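Local coordinates for protein CD180 antigen (Mus musculus, PDB 3T6Q) that may cooperate with MD-1 and TLR4 in the innate response of B-cells to bacterial lipopolysaccharide, leading to NF-kappa-B activation, at residues T180-N185 and A202-L207. Sequence-based numbering, arbitrary orientation.
Sequences TNLSLN and AVFQSL. With GOL (glycerol), chain K.
Two neighbouring parallel strands of the leucine-rich-repeat solenoid meet here, 182-185 in LRR 7 and 203-208 in the following turn, and their leucines point into the hydrophobic core. The pairing is regular where Leu184 N donates a nearly straight bond to Ser206 O (3.0 Å, 163° at the hydrogen), backed by a CA-H...O contact from Leu207 CA to Leu184 O. At Gln205 the backbone of 202-207 turns a corner, and Leu182 O instead takes the N-H of Gln205 (2.8 Å); the N-H approaches from above the carbonyl plane, and the angle at the hydrogen is only 139°. The same oxygen lies at the edge of the Phe204 ring, 3.3 Å from CD1. One face of that ring carries Leu207 CD2, offset toward the rim; this methyl also packs on Leu184 CB at 3.7 Å. On the polar face Ser183 OG, turned beside its own backbone N (chi1 -65°), rests against Gln205 CG and the CB of Ser206, whose side chain in turn touches Ser229 of strand 226-231. Before the corner the backbones are bridged indirectly: a glycerol, probably from the crystallisation liquor, accepts from Leu182 N through O3, which donates to Val203 O (2.7 Å), while a water links Asn181 N to that same carbonyl. Direct strand pairing thus gives way, in this crystal, to bonds through glycerol and water, since Leu182 N and Asn181 N each lie 4.4 Å from Val203 O, too far to bond directly.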
ATOM      1  N   THR A 180      29.778  -2.034  -0.330  1.00 33.31           N
ATOM      2  CA  THR A 180      30.586  -2.204   0.896  1.00 35.40           C
ATOM      3  C   THR A 180      30.201  -1.214   2.012  1.00 38.12           C
ATOM      4  O   THR A 180      29.829  -0.063   1.751  1.00 36.14           O
ATOM      5  CB  THR A 180      32.117  -2.055   0.658  1.00 44.92           C
ATOM      6  OG1 THR A 180      32.428  -0.677   0.462  1.00 46.97           O
ATOM      7  CG2 THR A 180      32.613  -2.880  -0.541  1.00 39.69           C
ATOM      8  N   ASN A 181      30.340  -1.651   3.265  1.00 40.19           N
ATOM      9  CA  ASN A 181      29.973  -0.823   4.417  1.00 37.25           C
ATOM     10  C   ASN A 181      28.468  -0.429   4.444  1.00 25.61           C
ATOM     11  O   ASN A 181      28.125   0.697   4.752  1.00 25.10           O
ATOM     12  CB  ASN A 181      30.805   0.459   4.409  1.00 42.72           C
ATOM     13  CG  ASN A 181      31.431   0.741   5.747  1.00 59.50           C
ATOM     14  OD1 ASN A 181      32.121  -0.122   6.303  1.00 76.33           O
ATOM     15  ND2 ASN A 181      31.235   1.956   6.262  1.00 64.38           N
ATOM     16  N   LEU A 182      27.608  -1.347   4.070  1.00 24.45           N
ATOM     17  CA  LEU A 182      26.238  -0.991   3.783  1.00 26.80           C
ATOM     18  C   LEU A 182      25.403  -0.946   5.089  1.00 24.82           C
ATOM     19  O   LEU A 182      25.642  -1.740   6.016  1.00 21.24           O
ATOM     20  CB  LEU A 182      25.661  -2.000   2.815  1.00 27.21           C
ATOM     21  CG  LEU A 182      24.195  -1.905   2.393  1.00 29.33           C
ATOM     22  CD1 LEU A 182      23.934  -0.643   1.588  1.00 30.12           C
ATOM     23  CD2 LEU A 182      23.930  -3.104   1.515  1.00 33.32           C
ATOM     24  N   SER A 183      24.441  -0.018   5.132  1.00 24.40           N
ATOM     25  CA  SER A 183      23.469   0.059   6.230  1.00 22.89           C
ATOM     26  C   SER A 183      22.159  -0.344   5.634  1.00 23.91           C
ATOM     27  O   SER A 183      21.709   0.251   4.654  1.00 25.34           O
ATOM     28  CB  SER A 183      23.353   1.460   6.803  1.00 23.80           C
ATOM     29  OG  SER A 183      24.578   1.844   7.426  1.00 25.65           O
ATOM     30  N   LEU A 184      21.559  -1.374   6.197  1.00 20.18           N
ATOM     31  CA  LEU A 184      20.377  -1.955   5.603  1.00 20.72           C
ATOM     32  C   LEU A 184      19.293  -1.845   6.699  1.00 20.75           C
ATOM     33  O   LEU A 184      19.480  -2.365   7.790  1.00 18.42           O
ATOM     34  CB  LEU A 184      20.677  -3.406   5.298  1.00 19.64           C
ATOM     35  CG  LEU A 184      19.938  -4.253   4.266  1.00 32.04           C
ATOM     36  CD1 LEU A 184      19.726  -5.676   4.791  1.00 27.14           C
ATOM     37  CD2 LEU A 184      18.630  -3.677   3.700  1.00 25.30           C
ATOM     38  N   ASN A 185      18.222  -1.090   6.451  1.00 18.52           N
ATOM     39  CA  ASN A 185      17.177  -0.915   7.473  1.00 18.73           C
ATOM     40  C   ASN A 185      15.969  -1.794   7.164  1.00 16.88           C
ATOM     41  O   ASN A 185      15.259  -1.576   6.152  1.00 20.02           O
ATOM     42  CB  ASN A 185      16.773   0.573   7.571  1.00 17.29           C
ATOM     43  CG  ASN A 185      15.760   0.818   8.699  1.00 21.10           C
ATOM     44  OD1 ASN A 185      15.438  -0.100   9.463  1.00 21.65           O
ATOM     45  ND2 ASN A 185      15.197   2.018   8.750  1.00 20.51           N
ATOM     46  N   ALA A 202      29.373 -11.847   5.502  1.00 30.13           N
ATOM     47  CA  ALA A 202      28.725 -10.535   5.296  1.00 30.93           C
ATOM     48  C   ALA A 202      29.310  -9.490   6.229  1.00 29.46           C
ATOM     49  O   ALA A 202      29.617  -9.807   7.384  1.00 25.22           O
ATOM     50  CB  ALA A 202      27.212 -10.648   5.511  1.00 28.81           C
ATOM     51  N   VAL A 203      29.494  -8.266   5.718  1.00 28.32           N
ATOM     52  CA  VAL A 203      30.046  -7.167   6.514  1.00 30.02           C
ATOM     53  C   VAL A 203      29.139  -5.923   6.346  1.00 31.82           C
ATOM     54  O   VAL A 203      29.054  -5.341   5.254  1.00 32.63           O
ATOM     55  CB  VAL A 203      31.507  -6.832   6.117  1.00 33.82           C
ATOM     56  CG1 VAL A 203      32.016  -5.624   6.895  1.00 30.02           C
ATOM     57  CG2 VAL A 203      32.417  -8.034   6.340  1.00 31.13           C
ATOM     58  N   PHE A 204      28.454  -5.533   7.422  1.00 25.95           N
ATOM     59  CA  PHE A 204      27.518  -4.377   7.419  1.00 23.07           C
ATOM     60  C   PHE A 204      27.970  -3.297   8.351  1.00 24.60           C
ATOM     61  O   PHE A 204      28.599  -3.579   9.378  1.00 24.15           O
ATOM     62  CB  PHE A 204      26.126  -4.812   7.858  1.00 22.35           C
ATOM     63  CG  PHE A 204      25.395  -5.559   6.804  1.00 27.15           C
ATOM     64  CD1 PHE A 204      24.608  -4.871   5.866  1.00 29.15           C
ATOM     65  CD2 PHE A 204      25.538  -6.938   6.696  1.00 27.77           C
ATOM     66  CE1 PHE A 204      23.966  -5.577   4.854  1.00 31.84           C
ATOM     67  CE2 PHE A 204      24.896  -7.645   5.689  1.00 36.31           C
ATOM     68  CZ  PHE A 204      24.108  -6.960   4.765  1.00 31.48           C
ATOM     69  N   GLN A 205      27.660  -2.056   7.990  1.00 24.78           N
ATOM     70  CA  GLN A 205      27.761  -0.948   8.917  1.00 25.56           C
ATOM     71  C   GLN A 205      26.602  -1.036   9.930  1.00 26.16           C
ATOM     72  O   GLN A 205      26.843  -1.176  11.123  1.00 26.54           O
ATOM     73  CB  GLN A 205      27.794   0.382   8.161  1.00 23.58           C
ATOM     74  CG  GLN A 205      27.502   1.624   8.981  1.00 31.90           C
ATOM     75  CD  GLN A 205      28.349   1.761  10.237  1.00 43.78           C
ATOM     76  OE1 GLN A 205      27.820   2.005  11.334  1.00 59.41           O
ATOM     77  NE2 GLN A 205      29.656   1.607  10.092  1.00 38.43           N
ATOM     78  N   SER A 206      25.358  -0.942   9.471  1.00 27.73           N
ATOM     79  CA  SER A 206      24.171  -1.042  10.378  1.00 26.50           C
ATOM     80  C   SER A 206      23.214  -2.045   9.822  1.00 26.33           C
ATOM     81  O   SER A 206      23.080  -2.154   8.615  1.00 27.82           O
ATOM     82  CB  SER A 206      23.406   0.288  10.503  1.00 28.13           C
ATOM     83  OG  SER A 206      24.183   1.248  11.156  1.00 43.21           O
ATOM     84  N   LEU A 207      22.566  -2.805  10.696  1.00 20.19           N
ATOM     85  CA  LEU A 207      21.474  -3.662  10.281  1.00 22.29           C
ATOM     86  C   LEU A 207      20.410  -3.355  11.319  1.00 20.69           C
ATOM     87  O   LEU A 207      20.687  -3.449  12.526  1.00 18.77           O
ATOM     88  CB  LEU A 207      21.815  -5.148  10.412  1.00 23.74           C
ATOM     89  CG  LEU A 207      22.505  -5.914   9.287  1.00 34.05           C
ATOM     90  CD1 LEU A 207      22.670  -7.368   9.677  1.00 31.47           C
ATOM     91  CD2 LEU A 207      21.687  -5.772   8.006  1.00 34.98           C
TER
HETATM   92  C1  GOL K   3      27.867  -7.626   1.728  1.00 53.22           C
HETATM   93  O1  GOL K   3      28.725  -7.964   2.810  1.00 44.90           O
HETATM   94  C2  GOL K   3      27.082  -6.461   2.266  1.00 54.63           C
HETATM   95  O2  GOL K   3      25.811  -6.493   1.635  1.00 69.80           O
HETATM   96  C3  GOL K   3      27.810  -5.168   1.918  1.00 48.50           C
HETATM   97  O3  GOL K   3      27.944  -4.300   3.063  1.00 39.83           O
HETATM   98  O   HOH W   1      31.386  -4.230   3.535  1.00 40.98           O